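Local structure of chitinase (Chromobacterium violaceum, 4TXG) at residues Glu580-Asp593 / Thr626-Gln638. The protein probably hydrolyses the glycosidic bonds of chitin, as a bacterial glycoside hydrolase of family 18 with a predicted chitin-binding module. Residues are numbered along the deposited sequence; the frame is centred on the assembly and turned at random.
Sequences EDEQSIAQKAAWID and TTLTSLLYNTFSQ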
ATOM      1  N   GLU A 580       5.721   3.623 -17.166  1.00  9.22           N
ATOM      2  CA  GLU A 580       5.664   2.225 -16.762  1.00  6.94           C
ATOM      3  C   GLU A 580       5.122   1.490 -17.974  1.00  8.41           C
ATOM      4  O   GLU A 580       4.050   1.837 -18.476  1.00 11.19           O
ATOM      5  CB  GLU A 580       4.761   2.041 -15.533  1.00  8.81           C
ATOM      6  CG  GLU A 580       4.737   0.631 -14.946  1.00 11.33           C
ATOM      7  CD  GLU A 580       5.916   0.354 -14.020  1.00 14.93           C
ATOM      8  OE1 GLU A 580       7.078   0.452 -14.465  1.00 18.46           O
ATOM      9  OE2 GLU A 580       5.685   0.046 -12.838  1.00 17.21           O
ATOM     10  N   ASP A 581       5.853   0.510 -18.493  1.00  7.98           N
ATOM     11  CA  ASP A 581       5.345  -0.179 -19.683  1.00  8.06           C
ATOM     12  C   ASP A 581       5.722  -1.654 -19.673  1.00 10.40           C
ATOM     13  O   ASP A 581       6.049  -2.200 -18.619  1.00 10.75           O
ATOM     14  CB  ASP A 581       5.795   0.528 -20.984  1.00 12.80           C
ATOM     15  CG  ASP A 581       7.310   0.553 -21.197  1.00 17.54           C
ATOM     16  OD1 ASP A 581       8.053  -0.296 -20.653  1.00 14.71           O
ATOM     17  OD2 ASP A 581       7.762   1.438 -21.971  1.00 16.55           O
ATOM     18  N   GLU A 582       5.652  -2.312 -20.827  1.00 10.44           N
ATOM     19  CA  GLU A 582       5.749  -3.769 -20.816  1.00 10.03           C
ATOM     20  C   GLU A 582       7.105  -4.264 -20.324  1.00 12.26           C
ATOM     21  O   GLU A 582       7.200  -5.336 -19.722  1.00 10.35           O
ATOM     22  CB  GLU A 582       5.450  -4.331 -22.204  1.00 11.37           C
ATOM     23  CG  GLU A 582       4.001  -4.101 -22.613  1.00 14.50           C
ATOM     24  CD  GLU A 582       3.815  -3.964 -24.114  1.00 26.23           C
ATOM     25  OE1 GLU A 582       3.794  -2.811 -24.622  1.00 29.98           O
ATOM     26  OE2 GLU A 582       3.669  -5.009 -24.784  1.00 27.73           O
ATOM     27  N   GLN A 583       8.156  -3.486 -20.557  1.00 10.80           N
ATOM     28  CA  GLN A 583       9.481  -3.941 -20.147  1.00  8.82           C
ATOM     29  C   GLN A 583       9.608  -3.923 -18.625  1.00  9.93           C
ATOM     30  O   GLN A 583      10.126  -4.877 -18.030  1.00  9.20           O
ATOM     31  CB  GLN A 583      10.588  -3.092 -20.786  1.00 11.56           C
ATOM     32  CG  GLN A 583      11.994  -3.673 -20.548  1.00 10.75           C
ATOM     33  CD  GLN A 583      13.074  -2.928 -21.314  1.00 11.99           C
ATOM     34  OE1 GLN A 583      12.795  -1.931 -21.980  1.00 12.49           O
ATOM     35  NE2 GLN A 583      14.314  -3.413 -21.228  1.00 14.82           N
ATOM     36  N   SER A 584       9.127  -2.854 -17.988  1.00  7.38           N
ATOM     37  CA  SER A 584       9.266  -2.745 -16.540  1.00 11.73           C
ATOM     38  C   SER A 584       8.263  -3.639 -15.817  1.00  8.22           C
ATOM     39  O   SER A 584       8.583  -4.211 -14.772  1.00  8.96           O
ATOM     40  CB  SER A 584       9.118  -1.290 -16.073  1.00 10.86           C
ATOM     41  OG  SER A 584       7.916  -0.685 -16.524  1.00  9.00           O
ATOM     42  N   ILE A 585       7.059  -3.770 -16.374  1.00  8.01           N
ATOM     43  CA  ILE A 585       6.076  -4.684 -15.812  1.00  9.36           C
ATOM     44  C   ILE A 585       6.606  -6.126 -15.867  1.00  7.38           C
ATOM     45  O   ILE A 585       6.445  -6.875 -14.905  1.00  8.61           O
ATOM     46  CB  ILE A 585       4.701  -4.576 -16.541  1.00  8.53           C
ATOM     47  CG1 ILE A 585       4.046  -3.221 -16.239  1.00  8.97           C
ATOM     48  CG2 ILE A 585       3.765  -5.710 -16.116  1.00  8.49           C
ATOM     49  CD1 ILE A 585       3.822  -2.949 -14.753  1.00 11.21           C
ATOM     50  N   ALA A 586       7.271  -6.507 -16.960  1.00  7.87           N
ATOM     51  CA  ALA A 586       7.794  -7.872 -17.053  1.00 10.23           C
ATOM     52  C   ALA A 586       8.889  -8.103 -16.020  1.00 11.05           C
ATOM     53  O   ALA A 586       8.967  -9.173 -15.403  1.00  9.19           O
ATOM     54  CB  ALA A 586       8.318  -8.161 -18.451  1.00 10.25           C
ATOM     55  N   GLN A 587       9.739  -7.098 -15.838  1.00  8.55           N
ATOM     56  CA  GLN A 587      10.816  -7.183 -14.859  1.00  8.56           C
ATOM     57  C   GLN A 587      10.248  -7.259 -13.425  1.00  9.13           C
ATOM     58  O   GLN A 587      10.690  -8.072 -12.620  1.00  8.38           O
ATOM     59  CB  GLN A 587      11.781  -5.989 -15.027  1.00 10.97           C
ATOM     60  CG  GLN A 587      12.993  -6.035 -14.096  1.00 12.80           C
ATOM     61  CD  GLN A 587      14.162  -5.152 -14.530  1.00 11.46           C
ATOM     62  OE1 GLN A 587      14.084  -4.413 -15.515  1.00 10.02           O
ATOM     63  NE2 GLN A 587      15.262  -5.227 -13.775  1.00  8.31           N
ATOM     64  N   LYS A 588       9.239  -6.448 -13.117  1.00  6.79           N
ATOM     65  CA  LYS A 588       8.621  -6.489 -11.791  1.00  7.14           C
ATOM     66  C   LYS A 588       7.851  -7.787 -11.577  1.00  7.96           C
ATOM     67  O   LYS A 588       7.845  -8.344 -10.475  1.00  7.11           O
ATOM     68  CB  LYS A 588       7.697  -5.291 -11.592  1.00  5.84           C
ATOM     69  CG  LYS A 588       8.480  -3.987 -11.436  1.00  9.77           C
ATOM     70  CD  LYS A 588       7.555  -2.791 -11.252  1.00  9.71           C
ATOM     71  CE  LYS A 588       8.359  -1.495 -11.149  1.00 11.84           C
ATOM     72  NZ  LYS A 588       7.475  -0.313 -10.866  1.00  9.39           N
ATOM     73  N   ALA A 589       7.216  -8.274 -12.641  1.00  6.99           N
ATOM     74  CA  ALA A 589       6.463  -9.519 -12.565  1.00  8.21           C
ATOM     75  C   ALA A 589       7.387 -10.698 -12.272  1.00  9.00           C
ATOM     76  O   ALA A 589       7.018 -11.607 -11.527  1.00  8.11           O
ATOM     77  CB  ALA A 589       5.689  -9.758 -13.859  1.00  9.79           C
ATOM     78  N   ALA A 590       8.584 -10.690 -12.851  1.00  7.06           N
ATOM     79  CA  ALA A 590       9.543 -11.753 -12.570  1.00  8.95           C
ATOM     80  C   ALA A 590       9.924 -11.733 -11.095  1.00  7.11           C
ATOM     81  O   ALA A 590      10.032 -12.781 -10.453  1.00  7.50           O
ATOM     82  CB  ALA A 590      10.789 -11.615 -13.447  1.00  8.92           C
ATOM     83  N   TRP A 591      10.110 -10.523 -10.572  1.00  6.77           N
ATOM     84  CA  TRP A 591      10.480 -10.309  -9.175  1.00  6.56           C
ATOM     85  C   TRP A 591       9.368 -10.775  -8.223  1.00  6.36           C
ATOM     86  O   TRP A 591       9.642 -11.359  -7.176  1.00  6.81           O
ATOM     87  CB  TRP A 591      10.819  -8.827  -8.973  1.00  6.32           C
ATOM     88  CG  TRP A 591      11.113  -8.405  -7.554  1.00  8.34           C
ATOM     89  CD1 TRP A 591      12.328  -8.351  -6.944  1.00  9.22           C
ATOM     90  CD2 TRP A 591      10.152  -7.966  -6.588  1.00  6.31           C
ATOM     91  NE1 TRP A 591      12.185  -7.898  -5.643  1.00  7.32           N
ATOM     92  CE2 TRP A 591      10.857  -7.662  -5.403  1.00  6.12           C
ATOM     93  CE3 TRP A 591       8.764  -7.790  -6.616  1.00  6.50           C
ATOM     94  CZ2 TRP A 591      10.217  -7.203  -4.254  1.00  7.71           C
ATOM     95  CZ3 TRP A 591       8.130  -7.332  -5.473  1.00  8.43           C
ATOM     96  CH2 TRP A 591       8.857  -7.049  -4.307  1.00  8.37           C
ATOM     97  N   ILE A 592       8.118 -10.515  -8.602  1.00  6.70           N
ATOM     98  CA  ILE A 592       6.950 -10.982  -7.852  1.00  6.10           C
ATOM     99  C   ILE A 592       6.947 -12.502  -7.762  1.00  6.73           C
ATOM    100  O   ILE A 592       6.777 -13.081  -6.678  1.00  8.37           O
ATOM    101  CB  ILE A 592       5.614 -10.508  -8.518  1.00  6.00           C
ATOM    102  CG1 ILE A 592       5.431  -8.995  -8.361  1.00 11.03           C
ATOM    103  CG2 ILE A 592       4.418 -11.265  -7.948  1.00  6.43           C
ATOM    104  CD1 ILE A 592       5.101  -8.548  -6.938  1.00 13.43           C
ATOM    105  N   ASP A 593       7.131 -13.159  -8.904  1.00  6.74           N
ATOM    106  CA  ASP A 593       7.054 -14.610  -8.928  1.00  9.03           C
ATOM    107  C   ASP A 593       8.216 -15.239  -8.176  1.00 11.34           C
ATOM    108  O   ASP A 593       8.027 -16.191  -7.435  1.00 11.14           O
ATOM    109  CB  ASP A 593       7.021 -15.137 -10.364  1.00 10.98           C
ATOM    110  CG  ASP A 593       5.633 -15.629 -10.786  1.00 13.63           C
ATOM    111  OD1 ASP A 593       4.768 -15.888  -9.912  1.00 11.06           O
ATOM    112  OD2 ASP A 593       5.407 -15.761 -12.011  1.00 14.10           O
ATOM    113  N   THR A 626      -5.813  -2.827 -22.350  1.00 11.04           N
ATOM    114  CA  THR A 626      -5.469  -3.777 -21.295  1.00 11.95           C
ATOM    115  C   THR A 626      -4.098  -4.434 -21.456  1.00  9.98           C
ATOM    116  O   THR A 626      -3.883  -5.527 -20.941  1.00 10.67           O
ATOM    117  CB  THR A 626      -6.517  -4.914 -21.204  1.00 13.25           C
ATOM    118  OG1 THR A 626      -6.541  -5.644 -22.439  1.00 14.27           O
ATOM    119  CG2 THR A 626      -7.911  -4.355 -20.911  1.00 16.81           C
ATOM    120  N   THR A 627      -3.171  -3.781 -22.149  1.00 10.04           N
ATOM    121  CA  THR A 627      -1.860  -4.399 -22.404  1.00  9.15           C
ATOM    122  C   THR A 627      -1.104  -4.798 -21.128  1.00  9.18           C
ATOM    123  O   THR A 627      -0.627  -5.931 -21.007  1.00  9.45           O
ATOM    124  CB  THR A 627      -0.973  -3.470 -23.248  1.00 13.14           C
ATOM    125  OG1 THR A 627      -1.535  -3.367 -24.558  1.00 14.85           O
ATOM    126  CG2 THR A 627       0.450  -4.026 -23.365  1.00 12.20           C
ATOM    127  N   LEU A 628      -0.999  -3.888 -20.167  1.00  8.43           N
ATOM    128  CA  LEU A 628      -0.207  -4.186 -18.975  1.00  8.54           C
ATOM    129  C   LEU A 628      -0.888  -5.220 -18.063  1.00 10.57           C
ATOM    130  O   LEU A 628      -0.241  -6.135 -17.549  1.00  9.16           O
ATOM    131  CB  LEU A 628       0.091  -2.905 -18.192  1.00  9.38           C
ATOM    132  CG  LEU A 628       0.858  -1.837 -18.973  1.00 12.00           C
ATOM    133  CD1 LEU A 628       1.190  -0.657 -18.064  1.00 10.82           C
ATOM    134  CD2 LEU A 628       2.131  -2.402 -19.614  1.00 13.82           C
ATOM    135  N   THR A 629      -2.192  -5.089 -17.876  1.00  7.81           N
ATOM    136  CA  THR A 629      -2.926  -6.070 -17.089  1.00  7.56           C
ATOM    137  C   THR A 629      -2.900  -7.437 -17.775  1.00  9.92           C
ATOM    138  O   THR A 629      -2.811  -8.468 -17.111  1.00 10.61           O
ATOM    139  CB  THR A 629      -4.365  -5.602 -16.847  1.00 11.35           C
ATOM    140  OG1 THR A 629      -4.327  -4.421 -16.034  1.00 10.14           O
ATOM    141  CG2 THR A 629      -5.171  -6.669 -16.127  1.00 11.63           C
ATOM    142  N   SER A 630      -2.950  -7.445 -19.107  1.00 10.37           N
ATOM    143  CA  SER A 630      -2.891  -8.702 -19.846  1.00 10.44           C
ATOM    144  C   SER A 630      -1.533  -9.376 -19.681  1.00 12.99           C
ATOM    145  O   SER A 630      -1.438 -10.606 -19.587  1.00 10.26           O
ATOM    146  CB  SER A 630      -3.187  -8.479 -21.333  1.00 12.92           C
ATOM    147  OG  SER A 630      -4.542  -8.098 -21.522  1.00 14.85           O
ATOM    148  N   LEU A 631      -0.480  -8.566 -19.655  1.00 10.81           N
ATOM    149  CA  LEU A 631       0.862  -9.094 -19.436  1.00 11.07           C
ATOM    150  C   LEU A 631       0.969  -9.692 -18.041  1.00  8.92           C
ATOM    151  O   LEU A 631       1.506 -10.788 -17.875  1.00 10.48           O
ATOM    152  CB  LEU A 631       1.918  -8.004 -19.629  1.00 13.23           C
ATOM    153  CG  LEU A 631       3.371  -8.378 -19.307  1.00 13.04           C
ATOM    154  CD1 LEU A 631       3.851  -9.550 -20.148  1.00 14.85           C
ATOM    155  CD2 LEU A 631       4.276  -7.154 -19.514  1.00 14.76           C
ATOM    156  N   LEU A 632       0.460  -8.977 -17.040  1.00  7.63           N
ATOM    157  CA  LEU A 632       0.458  -9.504 -15.674  1.00  9.15           C
ATOM    158  C   LEU A 632      -0.323 -10.824 -15.593  1.00  9.32           C
ATOM    159  O   LEU A 632       0.155 -11.819 -15.035  1.00  8.66           O
ATOM    160  CB  LEU A 632      -0.142  -8.482 -14.702  1.00  9.33           C
ATOM    161  CG  LEU A 632       0.701  -7.253 -14.383  1.00  9.94           C
ATOM    162  CD1 LEU A 632      -0.128  -6.236 -13.608  1.00 11.71           C
ATOM    163  CD2 LEU A 632       1.948  -7.646 -13.606  1.00 12.57           C
ATOM    164  N   TYR A 633      -1.530 -10.825 -16.145  1.00  7.91           N
ATOM    165  CA  TYR A 633      -2.372 -12.011 -16.096  1.00  8.62           C
ATOM    166  C   TYR A 633      -1.764 -13.198 -16.846  1.00  9.35           C
ATOM    167  O   TYR A 633      -1.795 -14.333 -16.361  1.00 10.57           O
ATOM    168  CB  TYR A 633      -3.769 -11.718 -16.654  1.00  8.58           C
ATOM    169  CG  TYR A 633      -4.611 -12.964 -16.668  1.00 11.25           C
ATOM    170  CD1 TYR A 633      -5.072 -13.516 -15.480  1.00  9.54           C
ATOM    171  CD2 TYR A 633      -4.894 -13.624 -17.857  1.00 11.38           C
ATOM    172  CE1 TYR A 633      -5.809 -14.680 -15.475  1.00 12.57           C
ATOM    173  CE2 TYR A 633      -5.630 -14.791 -17.864  1.00 12.24           C
ATOM    174  CZ  TYR A 633      -6.089 -15.312 -16.672  1.00 10.26           C
ATOM    175  OH  TYR A 633      -6.823 -16.476 -16.672  1.00 11.03           O
ATOM    176  N   ASN A 634      -1.227 -12.948 -18.035  1.00  9.62           N
ATOM    177  CA  ASN A 634      -0.638 -14.031 -18.822  1.00 10.89           C
ATOM    178  C   ASN A 634       0.584 -14.623 -18.123  1.00 10.92           C
ATOM    179  O   ASN A 634       0.850 -15.818 -18.217  1.00 14.71           O
ATOM    180  CB  ASN A 634      -0.262 -13.536 -20.221  1.00 13.23           C
ATOM    181  CG  ASN A 634      -1.480 -13.315 -21.105  1.00 21.32           C
ATOM    182  OD1 ASN A 634      -2.498 -14.000 -20.962  1.00 20.55           O
ATOM    183  ND2 ASN A 634      -1.384 -12.355 -22.023  1.00 25.64           N
ATOM    184  N   THR A 635       1.317 -13.776 -17.416  1.00  9.53           N
ATOM    185  CA  THR A 635       2.473 -14.221 -16.655  1.00 11.22           C
ATOM    186  C   THR A 635       2.049 -15.043 -15.436  1.00 10.87           C
ATOM    187  O   THR A 635       2.613 -16.101 -15.168  1.00 11.69           O
ATOM    188  CB  THR A 635       3.316 -13.024 -16.204  1.00 12.59           C
ATOM    189  OG1 THR A 635       3.716 -12.269 -17.357  1.00 12.08           O
ATOM    190  CG2 THR A 635       4.550 -13.485 -15.437  1.00 12.92           C
ATOM    191  N   PHE A 636       1.038 -14.568 -14.713  1.00  9.51           N
ATOM    192  CA  PHE A 636       0.674 -15.178 -13.431  1.00  8.19           C
ATOM    193  C   PHE A 636      -0.350 -16.328 -13.510  1.00  9.38           C
ATOM    194  O   PHE A 636      -0.629 -16.967 -12.492  1.00 10.07           O
ATOM    195  CB  PHE A 636       0.138 -14.094 -12.485  1.00  8.04           C
ATOM    196  CG  PHE A 636       1.155 -13.043 -12.111  1.00  7.76           C
ATOM    197  CD1 PHE A 636       2.516 -13.333 -12.109  1.00  8.80           C
ATOM    198  CD2 PHE A 636       0.737 -11.767 -11.728  1.00  9.57           C
ATOM    199  CE1 PHE A 636       3.451 -12.370 -11.749  1.00  8.99           C
ATOM    200  CE2 PHE A 636       1.659 -10.793 -11.371  1.00  8.31           C
ATOM    201  CZ  PHE A 636       3.028 -11.095 -11.378  1.00  7.60           C
ATOM    202  N   SER A 637      -0.910 -16.598 -14.692  1.00  9.71           N
ATOM    203  CA  SER A 637      -1.883 -17.689 -14.846  1.00 10.14           C
ATOM    204  C   SER A 637      -1.296 -18.895 -15.593  1.00 10.73           C
ATOM    205  O   SER A 637      -1.995 -19.885 -15.880  1.00 17.12           O
ATOM    206  CB  SER A 637      -3.136 -17.195 -15.577  1.00 11.55           C
ATOM    207  OG  SER A 637      -2.817 -16.798 -16.903  1.00 12.49           O
ATOM    208  N   GLN A 638      -0.008 -18.795 -15.907  1.00 14.77           N
ATOM    209  CA  GLN A 638       0.745 -19.876 -16.540  1.00 17.82           C
ATOM    210  C   GLN A 638       1.956 -20.196 -15.659  1.00 13.57           C
ATOM    211  O   GLN A 638       2.304 -19.400 -14.802  1.00 12.07           O
ATOM    212  CB  GLN A 638       1.177 -19.470 -17.954  1.00 23.66           C
ATOM    213  CG  GLN A 638       0.008 -19.223 -18.914  1.00 28.54           C
ATOM    214  CD  GLN A 638      -0.838 -20.473 -19.165  1.00 38.31           C
ATOM    215  OE1 GLN A 638      -0.361 -21.602 -19.037  1.00 38.24           O
ATOM    216  NE2 GLN A 638      -2.103 -20.268 -19.520  1.00 41.60           N
TER
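Ile585 puts its CG2 methyl between two leucines, 3.7 Å from Leu631 CD2 and 3.7 Å from Leu632 CD2. With chi1 at -69° that methyl lies anti to the backbone N and faces helix 627-636, while CG1 meets Leu628 CD2 instead. Ile585 runs past Leu631 in the opposite direction but crosses Leu628 and Leu632 at roughly right angles. Leu631 CD2 also sits 3.4 Å from Glu582 O, against the first turn of helix 582-593. Asp581, its carboxylate also salt-bridged to Arg557, and Ser584 form a capping box there, and Leu628 CD2 packs on the backbone between Asp581 and Glu582. The two helices run the same way, 29° apart with axes 10.0 Å from each other, on the outside of the family 18 TIM barrel; Ile592, Leu632 and Phe636 all rest on Val600 of barrel strand 599-603. Towards the C-terminal ends, the Phe636 ring brings its edge to Ala589 O, with CE1 3.7 Å away, and to Asp593 OD2. The Asp593 carboxylate stands 72° from the ring plane, held by salt bridges to Arg153 and Arg154. Phe636 CZ lies between Ala589 CB, 3.9 Å off, and Ile592 CG2, 3.7 Å away.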